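Local coordinates for spectinomycin phosphotransferase (Legionella pneumophila, PDB 3I1A), which probably transfers a phosphate group from a nucleotide to the antibiotic spectinomycin, as an aminoglycoside phosphotransferase with a protein-kinase-like fold, at residues E60-L63 with S64-L68; P148-R151 with E152-R155; H258-Q261 with Y262-G266; F310-F313 with K314-D318. All coordinates share one frame; numbering follows the deposited sequence.

Contact 1: E60-L63 with S64-L68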
loop_
_atom_site.group_PDB
_atom_site.type_symbol
_atom_site.label_atom_id
_atom_site.label_comp_id
_atom_site.label_asym_id
_atom_site.label_seq_id
_atom_site.Cartn_x
_atom_site.Cartn_y
_atom_site.Cartn_z
ATOM N N GLU A 60 15.189 -2.712 -8.318
ATOM C CA GLU A 60 13.795 -2.602 -7.902
ATOM C C GLU A 60 13.810 -1.758 -6.629
ATOM O O GLU A 60 14.532 -2.075 -5.693
ATOM C CB GLU A 60 13.220 -3.988 -7.585
ATOM C CG GLU A 60 13.053 -4.917 -8.783
ATOM C CD GLU A 60 12.125 -4.344 -9.820
ATOM O OE1 GLU A 60 11.069 -3.810 -9.422
ATOM O OE2 GLU A 60 12.440 -4.427 -11.030
ATOM N N ILE A 61 13.021 -0.694 -6.581
ATOM C CA ILE A 61 13.041 0.137 -5.382
ATOM C C ILE A 61 12.670 -0.688 -4.144
ATOM O O ILE A 61 13.240 -0.478 -3.073
ATOM C CB ILE A 61 12.119 1.383 -5.535
ATOM C CG1 ILE A 61 12.315 2.321 -4.341
ATOM C CG2 ILE A 61 10.663 0.958 -5.663
ATOM C CD1 ILE A 61 13.711 2.841 -4.199
ATOM N N ASN A 62 11.738 -1.630 -4.289
ATOM C CA ASN A 62 11.346 -2.470 -3.160
ATOM C C ASN A 62 12.564 -3.136 -2.528
ATOM O O ASN A 62 12.734 -3.091 -1.317
ATOM C CB ASN A 62 10.347 -3.544 -3.601
ATOM C CG ASN A 62 10.215 -4.682 -2.596
ATOM O OD1 ASN A 62 10.811 -5.748 -2.773
ATOM N ND2 ASN A 62 9.437 -4.461 -1.540
ATOM N N LEU A 63 13.421 -3.731 -3.349
ATOM C CA LEU A 63 14.586 -4.428 -2.818
ATOM C C LEU A 63 15.598 -3.485 -2.196
ATOM O O LEU A 63 16.223 -3.813 -1.196
ATOM C CB LEU A 63 15.227 -5.295 -3.912
ATOM C CG LEU A 63 14.266 -6.391 -4.411
ATOM C CD1 LEU A 63 14.832 -7.051 -5.659
ATOM C CD2 LEU A 63 14.045 -7.423 -3.319
ATOM N N SER A 64 15.763 -2.309 -2.788
ATOM C CA SER A 64 16.700 -1.325 -2.248
ATOM C C SER A 64 16.250 -0.866 -0.866
ATOM O O SER A 64 17.048 -0.768 0.062
ATOM C CB SER A 64 16.784 -0.109 -3.166
ATOM O OG SER A 64 17.670 0.862 -2.631
ATOM N N ILE A 65 14.961 -0.580 -0.733
ATOM C CA ILE A 65 14.441 -0.117 0.546
ATOM C C ILE A 65 14.398 -1.223 1.594
ATOM O O ILE A 65 14.702 -0.964 2.747
ATOM C CB ILE A 65 13.057 0.527 0.361
ATOM C CG1 ILE A 65 13.228 1.801 -0.467
ATOM C CG2 ILE A 65 12.428 0.864 1.712
ATOM C CD1 ILE A 65 14.237 2.793 0.127
ATOM N N ILE A 66 14.043 -2.437 1.179
ATOM C CA ILE A 66 13.983 -3.582 2.086
ATOM C C ILE A 66 15.384 -3.803 2.641
ATOM O O ILE A 66 15.546 -4.066 3.833
ATOM C CB ILE A 66 13.521 -4.879 1.345
ATOM C CG1 ILE A 66 12.031 -4.788 0.998
ATOM C CG2 ILE A 66 13.787 -6.110 2.203
ATOM C CD1 ILE A 66 11.138 -4.606 2.195
ATOM N N ARG A 67 16.393 -3.685 1.778
ATOM C CA ARG A 67 17.777 -3.863 2.226
ATOM C C ARG A 67 18.166 -2.753 3.204
ATOM O O ARG A 67 18.759 -3.011 4.255
ATOM C CB ARG A 67 18.747 -3.862 1.039
ATOM C CG ARG A 67 20.187 -4.041 1.486
ATOM C CD ARG A 67 21.148 -3.258 0.637
ATOM N NE ARG A 67 21.407 -1.910 1.145
ATOM C CZ ARG A 67 20.833 -0.794 0.690
ATOM N NH1 ARG A 67 19.941 -0.844 -0.299
ATOM N NH2 ARG A 67 21.176 0.378 1.214
ATOM N N LEU A 68 17.818 -1.509 2.883
ATOM C CA LEU A 68 18.154 -0.402 3.777
ATOM C C LEU A 68 17.524 -0.609 5.158
ATOM O O LEU A 68 18.192 -0.428 6.170
ATOM C CB LEU A 68 17.686 0.930 3.172
ATOM C CG LEU A 68 17.817 2.183 4.041
ATOM C CD1 LEU A 68 19.259 2.455 4.375
ATOM C CD2 LEU A 68 17.223 3.365 3.296
#

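Contact 2: P148-R151 with E152-R155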
loop_
_atom_site.group_PDB
_atom_site.type_symbol
_atom_site.label_atom_id
_atom_site.label_comp_id
_atom_site.label_asym_id
_atom_site.label_seq_id
_atom_site.Cartn_x
_atom_site.Cartn_y
_atom_site.Cartn_z
ATOM N N PRO A 148 -1.841 17.411 -9.031
ATOM C CA PRO A 148 -3.268 17.682 -9.169
ATOM C C PRO A 148 -3.935 16.659 -10.110
ATOM O O PRO A 148 -5.136 16.741 -10.356
ATOM C CB PRO A 148 -3.277 19.088 -9.754
ATOM C CG PRO A 148 -2.136 19.005 -10.747
ATOM C CD PRO A 148 -1.053 18.348 -9.860
ATOM N N LYS A 149 -3.163 15.687 -10.597
ATOM C CA LYS A 149 -3.671 14.671 -11.529
ATOM C C LYS A 149 -5.045 14.105 -11.197
ATOM O O LYS A 149 -5.964 14.139 -12.026
ATOM C CB LYS A 149 -2.696 13.491 -11.651
ATOM C CG LYS A 149 -3.254 12.361 -12.534
ATOM C CD LYS A 149 -2.253 11.251 -12.802
ATOM C CE LYS A 149 -2.828 10.251 -13.800
ATOM N NZ LYS A 149 -1.809 9.291 -14.311
ATOM N N TRP A 150 -5.178 13.582 -9.986
ATOM C CA TRP A 150 -6.426 12.974 -9.542
ATOM C C TRP A 150 -7.536 13.978 -9.323
ATOM O O TRP A 150 -8.701 13.706 -9.625
ATOM C CB TRP A 150 -6.170 12.176 -8.266
ATOM C CG TRP A 150 -4.994 11.298 -8.437
ATOM C CD1 TRP A 150 -3.748 11.469 -7.898
ATOM C CD2 TRP A 150 -4.927 10.121 -9.248
ATOM N NE1 TRP A 150 -2.906 10.461 -8.321
ATOM C CE2 TRP A 150 -3.605 9.622 -9.152
ATOM C CE3 TRP A 150 -5.855 9.438 -10.046
ATOM C CZ2 TRP A 150 -3.190 8.471 -9.824
ATOM C CZ3 TRP A 150 -5.440 8.291 -10.714
ATOM C CH2 TRP A 150 -4.120 7.820 -10.598
ATOM N N ARG A 151 -7.196 15.142 -8.785
ATOM C CA ARG A 151 -8.219 16.143 -8.583
ATOM C C ARG A 151 -8.809 16.526 -9.938
ATOM O O ARG A 151 -10.005 16.731 -10.057
ATOM C CB ARG A 151 -7.628 17.378 -7.902
ATOM C CG ARG A 151 -7.238 17.120 -6.453
ATOM C CD ARG A 151 -6.866 18.406 -5.742
ATOM N NE ARG A 151 -5.569 18.929 -6.147
ATOM C CZ ARG A 151 -4.399 18.456 -5.732
ATOM N NH1 ARG A 151 -4.354 17.422 -4.896
ATOM N NH2 ARG A 151 -3.270 19.048 -6.118
ATOM N N GLU A 152 -7.965 16.617 -10.951
ATOM C CA GLU A 152 -8.428 16.979 -12.288
ATOM C C GLU A 152 -9.345 15.904 -12.847
ATOM O O GLU A 152 -10.393 16.218 -13.415
ATOM C CB GLU A 152 -7.239 17.200 -13.235
ATOM C CG GLU A 152 -6.362 18.383 -12.829
ATOM C CD GLU A 152 -5.174 18.600 -13.752
ATOM O OE1 GLU A 152 -4.585 17.607 -14.235
ATOM O OE2 GLU A 152 -4.813 19.768 -13.983
ATOM N N ILE A 153 -8.964 14.643 -12.675
ATOM C CA ILE A 153 -9.790 13.543 -13.175
ATOM C C ILE A 153 -11.171 13.561 -12.536
ATOM O O ILE A 153 -12.179 13.373 -13.222
ATOM C CB ILE A 153 -9.126 12.183 -12.910
ATOM C CG1 ILE A 153 -7.935 12.007 -13.849
ATOM C CG2 ILE A 153 -10.124 11.046 -13.143
ATOM C CD1 ILE A 153 -6.996 10.889 -13.432
ATOM N N VAL A 154 -11.252 13.792 -11.232
ATOM C CA VAL A 154 -12.569 13.800 -10.621
ATOM C C VAL A 154 -13.380 14.984 -11.162
ATOM O O VAL A 154 -14.591 14.886 -11.320
ATOM C CB VAL A 154 -12.514 13.866 -9.063
ATOM C CG1 VAL A 154 -13.900 13.942 -8.505
ATOM C CG2 VAL A 154 -11.811 12.606 -8.507
ATOM N N ARG A 155 -12.722 16.105 -11.454
ATOM C CA ARG A 155 -13.492 17.231 -11.987
ATOM C C ARG A 155 -14.002 16.888 -13.378
ATOM O O ARG A 155 -15.071 17.361 -13.770
ATOM C CB ARG A 155 -12.658 18.525 -12.047
ATOM C CG ARG A 155 -12.276 19.036 -10.679
ATOM C CD ARG A 155 -11.746 20.456 -10.712
ATOM N NE ARG A 155 -11.033 20.770 -9.483
ATOM C CZ ARG A 155 -9.705 20.710 -9.370
ATOM N NH1 ARG A 155 -8.965 20.360 -10.413
ATOM N NH2 ARG A 155 -9.116 20.987 -8.215
HETATM O O HOH W 1 -5.333 14.377 -14.563
#

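Contact 3: H258-Q261 with Y262-G266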
loop_
_atom_site.group_PDB
_atom_site.type_symbol
_atom_site.label_atom_id
_atom_site.label_comp_id
_atom_site.label_asym_id
_atom_site.label_seq_id
_atom_site.Cartn_x
_atom_site.Cartn_y
_atom_site.Cartn_z
ATOM N N HIS A 258 -8.736 5.165 21.130
ATOM C CA HIS A 258 -7.686 4.455 21.864
ATOM C C HIS A 258 -6.544 3.940 20.988
ATOM O O HIS A 258 -5.407 3.787 21.454
ATOM C CB HIS A 258 -8.268 3.285 22.675
ATOM C CG HIS A 258 -8.779 2.154 21.836
ATOM N ND1 HIS A 258 -10.096 2.057 21.441
ATOM C CD2 HIS A 258 -8.145 1.080 21.305
ATOM C CE1 HIS A 258 -10.252 0.972 20.703
ATOM N NE2 HIS A 258 -9.083 0.362 20.603
ATOM N N GLU A 259 -6.848 3.669 19.723
ATOM C CA GLU A 259 -5.854 3.166 18.789
ATOM C C GLU A 259 -4.860 4.289 18.549
ATOM O O GLU A 259 -3.652 4.056 18.481
ATOM C CB GLU A 259 -6.527 2.759 17.478
ATOM C CG GLU A 259 -7.570 1.656 17.694
ATOM C CD GLU A 259 -8.421 1.388 16.483
ATOM O OE1 GLU A 259 -8.530 2.279 15.598
ATOM O OE2 GLU A 259 -8.999 0.282 16.431
ATOM N N ILE A 260 -5.384 5.505 18.423
ATOM C CA ILE A 260 -4.546 6.675 18.210
ATOM C C ILE A 260 -3.624 6.897 19.414
ATOM O O ILE A 260 -2.418 7.145 19.263
ATOM C CB ILE A 260 -5.426 7.900 17.940
ATOM C CG1 ILE A 260 -6.233 7.657 16.657
ATOM C CG2 ILE A 260 -4.572 9.152 17.828
ATOM C CD1 ILE A 260 -7.225 8.739 16.354
ATOM N N GLN A 261 -4.180 6.766 20.615
ATOM C CA GLN A 261 -3.405 6.936 21.842
ATOM C C GLN A 261 -2.262 5.937 21.966
ATOM O O GLN A 261 -1.138 6.307 22.301
ATOM C CB GLN A 261 -4.316 6.793 23.072
ATOM C CG GLN A 261 -3.571 6.903 24.396
ATOM C CD GLN A 261 -4.449 6.562 25.594
ATOM O OE1 GLN A 261 -5.658 6.327 25.459
ATOM N NE2 GLN A 261 -3.840 6.524 26.773
ATOM N N TYR A 262 -2.554 4.662 21.715
ATOM C CA TYR A 262 -1.537 3.622 21.802
ATOM C C TYR A 262 -0.478 3.839 20.714
ATOM O O TYR A 262 0.742 3.720 20.954
ATOM C CB TYR A 262 -2.180 2.232 21.624
ATOM C CG TYR A 262 -3.305 1.888 22.581
ATOM C CD1 TYR A 262 -4.163 0.806 22.317
ATOM C CD2 TYR A 262 -3.527 2.635 23.738
ATOM C CE1 TYR A 262 -5.214 0.484 23.189
ATOM C CE2 TYR A 262 -4.581 2.319 24.623
ATOM C CZ TYR A 262 -5.416 1.249 24.340
ATOM O OH TYR A 262 -6.463 0.958 25.199
ATOM N N PHE A 263 -0.934 4.156 19.506
ATOM C CA PHE A 263 0.013 4.395 18.427
ATOM C C PHE A 263 1.013 5.488 18.795
ATOM O O PHE A 263 2.223 5.271 18.701
ATOM C CB PHE A 263 -0.686 4.805 17.135
ATOM C CG PHE A 263 0.277 5.146 16.020
ATOM C CD1 PHE A 263 0.808 4.145 15.204
ATOM C CD2 PHE A 263 0.717 6.468 15.839
ATOM C CE1 PHE A 263 1.757 4.439 14.233
ATOM C CE2 PHE A 263 1.674 6.772 14.864
ATOM C CZ PHE A 263 2.191 5.757 14.062
ATOM N N TYR A 264 0.521 6.648 19.220
ATOM C CA TYR A 264 1.437 7.734 19.549
ATOM C C TYR A 264 2.270 7.510 20.778
ATOM O O TYR A 264 3.341 8.114 20.934
ATOM C CB TYR A 264 0.693 9.058 19.592
ATOM C CG TYR A 264 0.441 9.556 18.193
ATOM C CD1 TYR A 264 -0.790 9.374 17.564
ATOM C CD2 TYR A 264 1.471 10.164 17.465
ATOM C CE1 TYR A 264 -0.990 9.786 16.251
ATOM C CE2 TYR A 264 1.283 10.572 16.159
ATOM C CZ TYR A 264 0.061 10.388 15.557
ATOM O OH TYR A 264 -0.109 10.828 14.276
ATOM N N GLU A 265 1.800 6.660 21.682
ATOM C CA GLU A 265 2.645 6.357 22.820
ATOM C C GLU A 265 3.908 5.661 22.265
ATOM O O GLU A 265 5.013 5.812 22.796
ATOM C CB GLU A 265 1.932 5.428 23.811
ATOM C CG GLU A 265 2.763 5.218 25.070
ATOM C CD GLU A 265 2.075 4.343 26.093
ATOM O OE1 GLU A 265 0.830 4.471 26.225
ATOM O OE2 GLU A 265 2.779 3.543 26.763
ATOM N N GLY A 266 3.753 4.899 21.181
ATOM C CA GLY A 266 4.894 4.226 20.593
ATOM C C GLY A 266 5.683 5.102 19.631
ATOM O O GLY A 266 6.903 5.054 19.592
HETATM O O HOH W 2 -0.791 6.692 26.386
#

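Contact 4: F310-F313 with K314-D318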
loop_
_atom_site.group_PDB
_atom_site.type_symbol
_atom_site.label_atom_id
_atom_site.label_comp_id
_atom_site.label_asym_id
_atom_site.label_seq_id
_atom_site.Cartn_x
_atom_site.Cartn_y
_atom_site.Cartn_z
ATOM N N PHE A 310 -17.860 -0.527 -7.263
ATOM C CA PHE A 310 -19.002 0.273 -6.814
ATOM C C PHE A 310 -19.223 0.121 -5.307
ATOM O O PHE A 310 -19.447 1.101 -4.618
ATOM C CB PHE A 310 -20.246 -0.130 -7.630
ATOM C CG PHE A 310 -21.452 0.767 -7.433
ATOM C CD1 PHE A 310 -21.314 2.112 -7.100
ATOM C CD2 PHE A 310 -22.733 0.266 -7.658
ATOM C CE1 PHE A 310 -22.438 2.940 -6.998
ATOM C CE2 PHE A 310 -23.866 1.093 -7.554
ATOM C CZ PHE A 310 -23.716 2.426 -7.225
ATOM N N LYS A 311 -19.128 -1.103 -4.792
ATOM C CA LYS A 311 -19.283 -1.337 -3.370
ATOM C C LYS A 311 -18.169 -0.608 -2.610
ATOM O O LYS A 311 -18.420 0.030 -1.580
ATOM C CB LYS A 311 -19.259 -2.854 -3.092
ATOM C CG LYS A 311 -20.474 -3.558 -3.707
ATOM C CD LYS A 311 -20.612 -5.007 -3.252
ATOM C CE LYS A 311 -21.856 -5.649 -3.864
ATOM N NZ LYS A 311 -22.088 -7.029 -3.322
ATOM N N TYR A 312 -16.946 -0.684 -3.130
ATOM C CA TYR A 312 -15.819 -0.015 -2.480
ATOM C C TYR A 312 -16.063 1.489 -2.453
ATOM O O TYR A 312 -15.904 2.147 -1.419
ATOM C CB TYR A 312 -14.515 -0.288 -3.215
ATOM C CG TYR A 312 -13.343 0.413 -2.558
ATOM C CD1 TYR A 312 -12.978 0.120 -1.238
ATOM C CD2 TYR A 312 -12.618 1.387 -3.239
ATOM C CE1 TYR A 312 -11.912 0.792 -0.619
ATOM C CE2 TYR A 312 -11.556 2.058 -2.632
ATOM C CZ TYR A 312 -11.208 1.755 -1.329
ATOM O OH TYR A 312 -10.131 2.398 -0.748
ATOM N N PHE A 313 -16.444 2.024 -3.603
ATOM C CA PHE A 313 -16.731 3.447 -3.726
ATOM C C PHE A 313 -17.798 3.874 -2.704
ATOM O O PHE A 313 -17.650 4.893 -2.015
ATOM C CB PHE A 313 -17.203 3.732 -5.160
ATOM C CG PHE A 313 -17.289 5.198 -5.496
ATOM C CD1 PHE A 313 -16.365 5.787 -6.364
ATOM C CD2 PHE A 313 -18.293 5.984 -4.949
ATOM C CE1 PHE A 313 -16.451 7.151 -6.673
ATOM C CE2 PHE A 313 -18.384 7.353 -5.255
ATOM C CZ PHE A 313 -17.467 7.928 -6.112
ATOM N N LYS A 314 -18.874 3.095 -2.575
ATOM C CA LYS A 314 -19.922 3.501 -1.637
ATOM C C LYS A 314 -19.545 3.404 -0.173
ATOM O O LYS A 314 -19.963 4.237 0.645
ATOM C CB LYS A 314 -21.201 2.701 -1.893
ATOM C CG LYS A 314 -21.822 3.083 -3.231
ATOM C CD LYS A 314 -23.213 2.503 -3.431
ATOM C CE LYS A 314 -23.183 1.013 -3.697
ATOM N NZ LYS A 314 -24.576 0.527 -3.978
ATOM N N GLU A 315 -18.765 2.378 0.157
ATOM C CA GLU A 315 -18.343 2.178 1.527
ATOM C C GLU A 315 -17.578 3.371 2.066
ATOM O O GLU A 315 -17.604 3.616 3.275
ATOM C CB GLU A 315 -17.474 0.935 1.631
ATOM C CG GLU A 315 -18.269 -0.345 1.549
ATOM C CD GLU A 315 -17.401 -1.556 1.786
ATOM O OE1 GLU A 315 -17.964 -2.613 2.129
ATOM O OE2 GLU A 315 -16.163 -1.443 1.627
ATOM N N MET A 316 -16.886 4.100 1.188
ATOM C CA MET A 316 -16.112 5.267 1.648
ATOM C C MET A 316 -17.000 6.296 2.319
ATOM O O MET A 316 -16.537 7.099 3.147
ATOM C CB MET A 316 -15.384 5.941 0.474
ATOM C CG MET A 316 -14.425 5.006 -0.258
ATOM S SD MET A 316 -13.385 5.788 -1.521
ATOM C CE MET A 316 -14.605 6.818 -2.449
ATOM N N PHE A 317 -18.279 6.287 1.952
ATOM C CA PHE A 317 -19.243 7.239 2.506
ATOM C C PHE A 317 -20.052 6.717 3.695
ATOM O O PHE A 317 -20.964 7.400 4.181
ATOM C CB PHE A 317 -20.191 7.720 1.389
ATOM C CG PHE A 317 -19.483 8.413 0.264
ATOM C CD1 PHE A 317 -18.863 7.674 -0.748
ATOM C CD2 PHE A 317 -19.370 9.813 0.243
ATOM C CE1 PHE A 317 -18.142 8.310 -1.762
ATOM C CE2 PHE A 317 -18.645 10.461 -0.767
ATOM C CZ PHE A 317 -18.028 9.715 -1.770
ATOM N N ASP A 318 -19.729 5.519 4.170
ATOM C CA ASP A 318 -20.461 4.959 5.311
ATOM C C ASP A 318 -20.093 5.615 6.647
ATOM O O ASP A 318 -19.068 6.281 6.774
ATOM C CB ASP A 318 -20.220 3.451 5.425
ATOM C CG ASP A 318 -21.030 2.638 4.416
ATOM O OD1 ASP A 318 -22.057 3.134 3.920
ATOM O OD2 ASP A 318 -20.646 1.481 4.147
#

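Contact 1: E60-L63 with S64-L68
Ile61 and Ile65 lie side by side and point the same way on the first turns of helix 61-71. Ile61 CD1 comes 3.9 Å from Ile65 CG1. One step on, Asn62 crosses Ile66 at a slant, with Asn62 ND2 3.6 Å from Ile66 CG1. With CG anti to the backbone N (chi1 163°), the amide reaches forward along the helix, toward Ile66. Its nitrogen takes its main hydrogen bond outside the pair, on Trp231 O, and gives another to a bound MES molecule, probably from the crystallisation liquor. Trp231 also touches Ile66, so it meets both members of this pair.

Four backbone hydrogen bonds of the i to i+4 kind hold the first two turns. Ser64 N reaches Glu60 O at 3.2 Å, and Ile65 N reaches Ile61 O at 2.9 Å. Glu60 is the N-cap residue. Its carboxylate turns away and forms a salt bridge with Lys54.

Asn62 lies near the nucleotide and metal site: its side chain is about 6 Å from that of Asp230, a magnesium ligand in another crystal structure. Leu63 packs on strand 95-101 through Lys96 and Ile98. Ser64, Ile65 and Arg67 rest on Ile137 of helix 135-138.

Contact 2: P148-R151 with E152-R155
Glu152 N donates to Pro148 O at 2.9 Å, the shortest of four backbone hydrogen bonds that open helix 149-157. The others run from Ile153, Val154 and Arg155 back to Lys149, Trp150 and Arg151. A water adds a second link. It donates to Lys149 O at 2.6 Å and, weakly, to Glu152 OE1 at 3.3 Å. Lys149 O therefore accepts from both a backbone N-H and the water.

Arg151 and Arg155 lie one turn apart. Arg151 NE is 4.6 Å from Arg155 NH2, and both atoms form salt bridges with Glu193 OE1 of helix 182-198. The Arg155 guanidinium carries Arg151 O over one face, and its NH2 lies 3.9 Å from Arg151 CB. Arg151 has a second acidic partner in Glu283 of helix 274-297.

The apolar packing centres on Ile153. Its CD1 meets Trp150 CE3 obliquely at 3.9 Å and Lys149 CG at 4.1 Å. Ile153 CG1 stands anti to the carbonyl carbon (chi1 -73°), which sends CD1 back toward these two. Trp150 and Ile153 both touch Ala290 of helix 274-297.

Glu193 and Glu283 probably offset the two arginine charges and tie this short helix to helices 182-198 and 274-297, well away from the nucleotide and metal sites.

Contact 3: H258-Q261 with Y262-G266
His258 O accepts from Tyr262 N at 3.0 Å, in the first of four successive i to i+4 hydrogen bonds in helix 257-267. Phe263, Tyr264 and Glu265 bond in turn to the carbonyl oxygens of Glu259, Ile260 and Gln261. The last bond is the most bent, at 144° for Glu265 N-H to Gln261 O.

The Tyr262 ring folds back over the turn before it. Its CG stands anti to the carbonyl carbon (chi1 -56°), and His258 O sits over one ring face, 3.0 Å from Tyr262 CG. Tyr262 CE1 reaches the edge of the imidazole, 3.5 Å from His258 CD2. The two ring planes meet obliquely, at 52°.

Ile260 and Tyr264 run side by side, with Ile260 CG2 3.8 Å from Tyr264 CD1. Gln261 and Glu265 are joined through a water, which accepts from Gln261 NE2 at 3.1 Å and donates to Glu265 OE1 at 2.8 Å.

Phe263 packs on Leu121 and Leu125 of helix 115-129. Glu265 is held twice, by the water through OE1 and by a salt bridge from Lys119 through OE2. Helix 115-129 thus receives a charged link from an exposed residue as well as the apolar packing of the buried Phe263.

Contact 4: F310-F313 with K314-D318
Lys314 lies across one face of the Phe310 ring, combining CH-pi and cation-pi contacts. Lys314 CE stands over the ring centre, 3.7 Å from the Phe310 centroid and 6° off the normal. Lys314 NZ is 4.0 Å from that centroid, still over the face. The lysine chain bends at chi3 (-73°), which keeps the ammonium over the ring as the chain crosses it.

The sulfur contact is looser. Met316 SD lies 4.8 Å from the centroid of the Tyr312 ring, in an oblique Met-aromatic contact. Beyond the sulfur, Met316 CE rests over a face of the Phe313 ring, 4.4 Å from Phe313 CG. Tyr312 OH is hydrogen-bonded to Asp288 of helix 274-297.

Two aromatic rings also meet. Phe313 CE2 is 3.6 Å from Phe317 CE1. Their planes are close to parallel, at 25°, but slid so far apart that they barely overlap. Each makes an edge-to-face contact with a helix 169-180 ring: Phe313 with Phe174, and Phe317 with Phe177.

The backbone bonds change along the segment. Lys314 N to Phe310 O and Glu315 N to Lys311 O are both 2.9 Å. Met316 N then makes two weak bonds, to Tyr312 O and Phe313 O. A type I beta turn follows from Glu315 to Asp318.

Aromatic, sulfur and alkyl groups thus carry the side-chain contacts, from the last regular turn of the helix into the beta turn. The lysine charge is probably stabilised in part by the Phe310 ring, and Phe310 itself also packs on Ala173 and Phe177 of helix 169-180.

All four contacts are local, each on one helix or at its end, and none touches another. Each mixes buried with more open residues. Contact 1 has no exposed residue among those that touch and lies nearest the chain's centre, beside the nucleotide and metal site. Contacts 2 and 3 are nearer the surface and use water bridges. Contact 2 adds paired arginines, whereas contact 3 adds tyrosine and histidine rings. Contact 4 joins aromatic rings with a methionine and a lysine, at a helix's end. Contacts 2 and 4 are the closest pair, with centres 19 Å apart. Both pack on helices 182-198 and 274-297; contact 3 leans on helix 115-129 instead.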